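Local structure of putative phosphohistidine phosphatase SixA (Agrobacterium tumefaciens, 2RFL) at residues A63-Q68 with V113-T118. The protein is a putative phosphohistidine phosphatase of the histidine phosphatase superfamily and probably removes phosphoryl groups from phosphorylated substrates. Residues are numbered along the deposited sequence; the frame is centred on the assembly and turned at random.
Sequences AARCRQ and VGHNPT
The imidazole of H115 is met by C66 and R65 from the first turn of helix 64-77 and by A63, which precedes it. C66 lies over one face of the ring, its SG 4.0 Å from the centroid of the H115 ring and 27° off the normal, a sulfur-aromatic contact. The thiol is brought there by its first torsion (chi1 -89°), which sets SG beside the backbone N and anti to the carbonyl carbon. C66 also packs against strand 109-114, its CB 4.2 Å from V113 CG1. At the ring edge, near its plane, the methyl of A63 comes within 3.9 Å (CB to H115 CE1). R65 reaches the same ring with its guanidinium, the two planes 80° apart and CE1 of H115 over one face of the guanidinium; NH2 of R65 is 3.5 Å from ND1 of H115, with no hydrogen bond between them. The chain of R65 is extended from CG to NE, which carries the charged end from the helix to the imidazole.

The arrangement belongs to the histidine phosphatase fold, in which a phosphate pocket opens at the C-terminal ends of the parallel strands. H115 follows strand 109-114 and its ring meets that of H16, which follows strand 10-15; by analogy with the superfamily, these histidines and R65 probably belong to that pocket.

Second-shell bonds position the group: NE2 of H115 is hydrogen-bonded to S61 OG, which also takes part in a bond with A63 N, while NH2 of R65 forms a salt bridge with D28. A63, at the N-cap position, accepts from both C66 N and R67 N at its carbonyl O.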
loop_
_atom_site.group_PDB
_atom_site.type_symbol
_atom_site.label_atom_id
_atom_site.label_comp_id
_atom_site.label_asym_id
_atom_site.label_seq_id
_atom_site.Cartn_x
_atom_site.Cartn_y
_atom_site.Cartn_z
ATOM N N ALA A 63 -4.119 3.635 -11.880
ATOM C CA ALA A 63 -3.088 4.510 -12.501
ATOM C C ALA A 63 -1.872 3.676 -12.868
ATOM O O ALA A 63 -1.389 2.915 -12.059
ATOM C CB ALA A 63 -2.698 5.668 -11.608
ATOM N N ALA A 64 -1.389 3.804 -14.094
ATOM C CA ALA A 64 -0.284 2.974 -14.517
ATOM C C ALA A 64 0.759 2.758 -13.378
ATOM O O ALA A 64 1.063 1.605 -13.052
ATOM C CB ALA A 64 0.321 3.515 -15.708
ATOM N N ARG A 65 1.258 3.831 -12.746
ATOM C CA ARG A 65 2.286 3.702 -11.710
ATOM C C ARG A 65 1.868 2.790 -10.552
ATOM O O ARG A 65 2.707 2.333 -9.783
ATOM C CB ARG A 65 2.753 5.068 -11.174
ATOM C CG ARG A 65 1.812 5.773 -10.155
ATOM C CD ARG A 65 2.372 7.223 -9.824
ATOM N NE ARG A 65 1.386 8.234 -9.370
ATOM C CZ ARG A 65 0.575 8.935 -10.179
ATOM N NH1 ARG A 65 0.570 8.765 -11.511
ATOM N NH2 ARG A 65 -0.252 9.830 -9.650
ATOM N N CYS A 66 0.581 2.524 -10.419
ATOM C CA CYS A 66 0.122 1.692 -9.318
ATOM C C CYS A 66 0.050 0.319 -9.871
ATOM O O CYS A 66 0.438 -0.628 -9.232
ATOM C CB CYS A 66 -1.250 2.128 -8.791
ATOM S SG CYS A 66 -1.142 3.383 -7.498
ATOM N N ARG A 67 -0.422 0.242 -11.096
ATOM C CA ARG A 67 -0.522 -0.978 -11.829
ATOM C C ARG A 67 0.833 -1.730 -11.908
ATOM O O ARG A 67 0.922 -2.882 -11.519
ATOM C CB ARG A 67 -1.112 -0.647 -13.196
ATOM C CG ARG A 67 -2.603 -0.469 -13.122
ATOM C CD ARG A 67 -3.161 -0.460 -14.528
ATOM N NE ARG A 67 -4.614 -0.537 -14.588
ATOM C CZ ARG A 67 -5.330 -1.672 -14.586
ATOM N NH1 ARG A 67 -4.742 -2.848 -14.499
ATOM N NH2 ARG A 67 -6.653 -1.636 -14.668
ATOM N N GLN A 68 1.878 -1.019 -12.355
ATOM C CA GLN A 68 3.237 -1.541 -12.469
ATOM C C GLN A 68 3.750 -1.865 -11.058
ATOM O O GLN A 68 4.289 -2.970 -10.849
ATOM C CB GLN A 68 4.191 -0.584 -13.200
ATOM C CG GLN A 68 3.862 -0.232 -14.654
ATOM C CD GLN A 68 4.476 1.146 -15.105
ATOM O OE1 GLN A 68 4.839 2.022 -14.306
ATOM N NE2 GLN A 68 4.510 1.340 -16.373
ATOM N N VAL A 113 -3.016 -0.602 -2.675
ATOM C CA VAL A 113 -1.966 0.052 -3.491
ATOM C C VAL A 113 -2.498 1.374 -4.113
ATOM O O VAL A 113 -3.188 1.391 -5.124
ATOM C CB VAL A 113 -1.393 -0.912 -4.597
ATOM C CG1 VAL A 113 -0.232 -0.267 -5.433
ATOM C CG2 VAL A 113 -0.957 -2.226 -3.989
ATOM N N GLY A 114 -2.151 2.489 -3.485
ATOM C CA GLY A 114 -2.591 3.818 -3.951
ATOM C C GLY A 114 -1.578 4.888 -3.614
ATOM O O GLY A 114 -0.380 4.605 -3.539
ATOM N N HIS A 115 -2.073 6.105 -3.384
ATOM C CA HIS A 115 -1.254 7.323 -3.434
ATOM C C HIS A 115 -1.391 8.163 -2.179
ATOM O O HIS A 115 -2.418 8.118 -1.509
ATOM C CB HIS A 115 -1.644 8.259 -4.614
ATOM C CG HIS A 115 -2.048 7.566 -5.871
ATOM N ND1 HIS A 115 -1.382 7.755 -7.061
ATOM C CD2 HIS A 115 -3.098 6.759 -6.159
ATOM C CE1 HIS A 115 -1.975 7.071 -8.023
ATOM N NE2 HIS A 115 -3.016 6.450 -7.501
ATOM N N ASN A 116 -0.341 8.940 -1.905
ATOM C CA ASN A 116 -0.372 10.079 -0.986
ATOM C C ASN A 116 -1.277 11.205 -1.528
ATOM O O ASN A 116 -1.383 11.353 -2.731
ATOM C CB ASN A 116 1.061 10.602 -0.763
ATOM C CG ASN A 116 1.766 9.944 0.437
ATOM O OD1 ASN A 116 1.166 9.204 1.229
ATOM N ND2 ASN A 116 3.044 10.239 0.582
ATOM N N PRO A 117 -1.909 12.021 -0.656
ATOM C CA PRO A 117 -1.961 12.037 0.806
ATOM C C PRO A 117 -2.846 10.940 1.373
ATOM O O PRO A 117 -2.736 10.642 2.563
ATOM C CB PRO A 117 -2.636 13.379 1.140
ATOM C CG PRO A 117 -3.011 13.990 -0.071
ATOM C CD PRO A 117 -2.700 13.131 -1.227
ATOM N N THR A 118 -3.732 10.378 0.546
ATOM C CA THR A 118 -4.661 9.358 1.014
ATOM C C THR A 118 -4.010 8.174 1.741
ATOM O O THR A 118 -4.536 7.695 2.721
ATOM C CB THR A 118 -5.504 8.847 -0.136
ATOM O OG1 THR A 118 -5.667 9.911 -1.073
ATOM C CG2 THR A 118 -6.870 8.346 0.356
#